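Long-range contact in RNA-dependent RNA Polymerase (Bombyx mori cytoplasmic polyhedrosis virus, PDB 6TZ0), which catalyses RNA-templated RNA synthesis, making the viral plus strands in transcription and the complementary minus strands in genome replication: residues 541-555 with 708-721. Numbering follows the deposited sequence.
Sequences VLLSSIDVAGMDASV and GFATTAELSQNSIV
Asp547 and Thr712 form an antiparallel hydrogen-bonded pair, with Thr712 N 2.9 Å from Asp547 O and a second bond from Asp547 N to Thr712 O. Leu543 and Ser716 make the same kind of pair further along, with Leu543 N 2.7 Å from Ser716 O. Between the two pairs, where both strands are interrupted, one backbone bond from Ser545 N to Glu714 O links the segments. Ala549 N to Ala710 O extends the pairing toward Gly550.

One side chain bonds across. Ser545 OG stands beside its own backbone N (chi1 -61°) and accepts from Val721 N at 2.8 Å. This ties the 541-548 strand also to the chain after the 717-719 turn.

Apolar contacts fill in. Leu543 CB meets Ile720 CD1 at 3.7 Å, and Leu542 CD2 reaches Leu715 CD1. Ile546 CD1 lies 3.7 Å from Thr711 CB and also touches Ala713. The Phe709 ring has Ser554 CB (3.6 Å from CD1) and Val555 CG2 at its edge. Val548 CG1 packs on Phe709 CB. The extended Met551 comes in obliquely as a Met-aromatic contact, its SD 5.3 Å from the ring centroid of Phe709.

This is the palm of the polymerase. Asp547 and Val548 bind magnesium, and Gly550 and Asp552 bind UTP, in another structure of this protein; neither ligand is bound to this chain here. Strand 541-548 runs between edge strand 711-716 and strand 682-687, which follows the metal-binding Asp680 and Asp681. Met551 and Val555 pack on helix 644-665, and Ser716 and Ser719 touch helix 257-264.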
# COMPACT_ATOMS: atom_id res chain seq x y z
N VAL A 541 21.33 28.23 9.45
CA VAL A 541 20.26 27.37 8.97
C VAL A 541 19.74 26.55 10.14
O VAL A 541 20.50 26.11 11.00
CB VAL A 541 20.75 26.50 7.78
CG1 VAL A 541 21.88 25.55 8.17
CG2 VAL A 541 19.62 25.75 7.15
N LEU A 542 18.42 26.41 10.21
CA LEU A 542 17.75 25.62 11.23
C LEU A 542 17.05 24.44 10.56
O LEU A 542 16.17 24.64 9.72
CB LEU A 542 16.75 26.44 12.03
CG LEU A 542 16.06 25.63 13.12
CD1 LEU A 542 17.07 25.16 14.13
CD2 LEU A 542 14.97 26.42 13.79
N LEU A 543 17.45 23.24 10.94
CA LEU A 543 16.92 22.02 10.34
C LEU A 543 15.78 21.50 11.21
O LEU A 543 15.83 21.62 12.43
CB LEU A 543 18.04 20.99 10.22
CG LEU A 543 19.21 21.49 9.38
CD1 LEU A 543 20.38 20.55 9.43
CD2 LEU A 543 18.80 21.72 7.94
N SER A 544 14.76 20.94 10.57
CA SER A 544 13.59 20.45 11.30
C SER A 544 13.11 19.16 10.68
O SER A 544 12.51 19.17 9.60
CB SER A 544 12.48 21.50 11.32
OG SER A 544 11.34 21.02 12.02
N SER A 545 13.35 18.04 11.36
CA SER A 545 12.79 16.75 10.98
C SER A 545 11.56 16.47 11.85
O SER A 545 11.55 15.57 12.69
CB SER A 545 13.83 15.65 11.12
OG SER A 545 14.93 15.87 10.28
N ILE A 546 10.53 17.29 11.65
CA ILE A 546 9.32 17.20 12.46
C ILE A 546 8.60 15.89 12.18
O ILE A 546 8.46 15.46 11.02
CB ILE A 546 8.43 18.44 12.22
CG1 ILE A 546 7.15 18.40 13.05
CG2 ILE A 546 8.17 18.68 10.74
CD1 ILE A 546 7.40 18.55 14.51
N ASP A 547 8.20 15.20 13.24
CA ASP A 547 7.65 13.85 13.16
C ASP A 547 6.24 13.85 13.73
O ASP A 547 6.03 14.27 14.87
CB ASP A 547 8.54 12.86 13.91
CG ASP A 547 8.22 11.41 13.58
OD1 ASP A 547 7.34 11.16 12.73
OD2 ASP A 547 8.86 10.52 14.17
N VAL A 548 5.29 13.35 12.95
CA VAL A 548 3.91 13.21 13.38
C VAL A 548 3.70 11.76 13.79
O VAL A 548 3.76 10.85 12.95
CB VAL A 548 2.92 13.61 12.27
CG1 VAL A 548 1.50 13.42 12.75
CG2 VAL A 548 3.17 15.04 11.83
N ALA A 549 3.44 11.54 15.07
CA ALA A 549 3.32 10.19 15.61
C ALA A 549 1.95 9.61 15.23
O ALA A 549 0.92 10.09 15.72
CB ALA A 549 3.50 10.20 17.12
N GLY A 550 1.95 8.59 14.38
CA GLY A 550 0.73 7.85 14.08
C GLY A 550 -0.28 8.63 13.27
O GLY A 550 -1.33 9.01 13.79
N MET A 551 0.03 8.88 12.00
CA MET A 551 -0.78 9.82 11.24
C MET A 551 -2.06 9.19 10.71
O MET A 551 -3.11 9.84 10.68
CB MET A 551 0.04 10.42 10.09
CG MET A 551 -0.64 11.59 9.42
SD MET A 551 0.37 12.45 8.21
CE MET A 551 -0.78 13.72 7.68
N ASP A 552 -2.01 7.91 10.29
CA ASP A 552 -3.19 7.26 9.74
C ASP A 552 -4.28 7.06 10.78
O ASP A 552 -5.47 7.08 10.44
CB ASP A 552 -2.83 5.92 9.11
CG ASP A 552 -2.17 6.06 7.78
OD1 ASP A 552 -2.44 7.06 7.09
OD2 ASP A 552 -1.39 5.17 7.39
N ALA A 553 -3.91 6.86 12.04
CA ALA A 553 -4.90 6.79 13.10
C ALA A 553 -5.35 8.16 13.56
O ALA A 553 -6.37 8.26 14.25
CB ALA A 553 -4.34 6.01 14.28
N SER A 554 -4.63 9.22 13.19
CA SER A 554 -4.96 10.56 13.65
C SER A 554 -5.90 11.31 12.71
O SER A 554 -6.58 12.24 13.15
CB SER A 554 -3.69 11.39 13.83
OG SER A 554 -2.86 10.85 14.83
N VAL A 555 -5.95 10.92 11.44
CA VAL A 555 -6.82 11.59 10.47
C VAL A 555 -8.26 11.19 10.76
O VAL A 555 -8.65 10.05 10.55
CB VAL A 555 -6.42 11.23 9.03
CG1 VAL A 555 -7.40 11.82 8.03
CG2 VAL A 555 -5.03 11.71 8.73
N GLY A 708 -5.15 18.58 14.53
CA GLY A 708 -5.49 17.30 15.12
C GLY A 708 -4.39 16.26 15.09
O GLY A 708 -4.69 15.06 15.05
N PHE A 709 -3.14 16.68 15.14
CA PHE A 709 -2.02 15.75 15.15
C PHE A 709 -1.16 16.00 16.37
O PHE A 709 -1.13 17.11 16.91
CB PHE A 709 -1.17 15.86 13.89
CG PHE A 709 -1.93 15.63 12.63
CD1 PHE A 709 -2.36 14.36 12.29
CD2 PHE A 709 -2.18 16.67 11.76
CE1 PHE A 709 -3.06 14.14 11.12
CE2 PHE A 709 -2.87 16.46 10.59
CZ PHE A 709 -3.31 15.19 10.27
N ALA A 710 -0.46 14.96 16.82
CA ALA A 710 0.56 15.09 17.84
C ALA A 710 1.93 15.05 17.17
O ALA A 710 2.18 14.19 16.33
CB ALA A 710 0.44 13.99 18.89
N THR A 711 2.79 16.00 17.53
CA THR A 711 4.09 16.13 16.89
C THR A 711 5.19 16.07 17.93
O THR A 711 5.07 16.63 19.02
CB THR A 711 4.20 17.46 16.11
OG1 THR A 711 4.02 18.56 17.01
CG2 THR A 711 3.16 17.53 15.00
N THR A 712 6.27 15.38 17.58
CA THR A 712 7.52 15.46 18.31
C THR A 712 8.48 16.31 17.48
O THR A 712 8.71 16.01 16.30
CB THR A 712 8.12 14.08 18.58
OG1 THR A 712 7.19 13.30 19.33
CG2 THR A 712 9.40 14.21 19.38
N ALA A 713 9.02 17.36 18.07
CA ALA A 713 9.82 18.34 17.36
C ALA A 713 11.30 18.06 17.60
O ALA A 713 11.88 18.55 18.58
CB ALA A 713 9.46 19.76 17.79
N GLU A 714 11.91 17.29 16.72
CA GLU A 714 13.36 17.15 16.72
C GLU A 714 13.92 18.11 15.68
O GLU A 714 13.86 17.87 14.47
CB GLU A 714 13.80 15.69 16.54
CG GLU A 714 13.24 14.90 15.36
CD GLU A 714 13.70 13.46 15.35
OE1 GLU A 714 14.42 13.06 16.28
OE2 GLU A 714 13.35 12.73 14.39
N LEU A 715 14.40 19.25 16.16
CA LEU A 715 14.90 20.31 15.31
C LEU A 715 16.32 20.66 15.73
O LEU A 715 16.59 20.85 16.92
CB LEU A 715 13.97 21.53 15.35
CG LEU A 715 13.75 22.45 16.54
CD1 LEU A 715 13.10 23.72 16.06
CD2 LEU A 715 12.87 21.82 17.60
N SER A 716 17.22 20.70 14.76
CA SER A 716 18.65 20.75 15.01
C SER A 716 19.29 21.82 14.15
O SER A 716 18.70 22.34 13.20
CB SER A 716 19.31 19.40 14.73
OG SER A 716 19.22 19.07 13.36
N GLN A 717 20.53 22.14 14.50
CA GLN A 717 21.35 23.01 13.69
C GLN A 717 22.15 22.24 12.65
O GLN A 717 22.43 22.77 11.57
CB GLN A 717 22.27 23.83 14.61
CG GLN A 717 23.26 24.75 13.92
CD GLN A 717 23.91 25.73 14.86
OE1 GLN A 717 23.52 25.85 16.02
NE2 GLN A 717 24.93 26.43 14.37
N ASN A 718 22.47 20.97 12.92
CA ASN A 718 23.42 20.30 12.04
C ASN A 718 23.07 18.84 11.74
O ASN A 718 23.96 18.06 11.42
CB ASN A 718 24.83 20.41 12.62
CG ASN A 718 24.89 20.00 14.07
OD1 ASN A 718 23.93 19.48 14.63
ND2 ASN A 718 26.02 20.27 14.70
N SER A 719 21.79 18.47 11.78
CA SER A 719 21.41 17.10 11.44
C SER A 719 19.99 17.08 10.92
O SER A 719 19.12 17.78 11.44
CB SER A 719 21.54 16.17 12.65
OG SER A 719 20.62 16.51 13.67
N ILE A 720 19.75 16.26 9.90
CA ILE A 720 18.46 16.23 9.21
C ILE A 720 18.16 14.78 8.82
O ILE A 720 19.07 14.01 8.51
CB ILE A 720 18.46 17.20 8.01
CG1 ILE A 720 17.05 17.46 7.49
CG2 ILE A 720 19.42 16.77 6.90
CD1 ILE A 720 16.22 18.27 8.42
N VAL A 721 16.88 14.40 8.89
CA VAL A 721 16.44 13.04 8.61
C VAL A 721 15.33 13.10 7.57
O VAL A 721 14.36 13.84 7.74
CB VAL A 721 15.91 12.32 9.87
CG1 VAL A 721 15.61 10.87 9.57
CG2 VAL A 721 16.85 12.44 11.05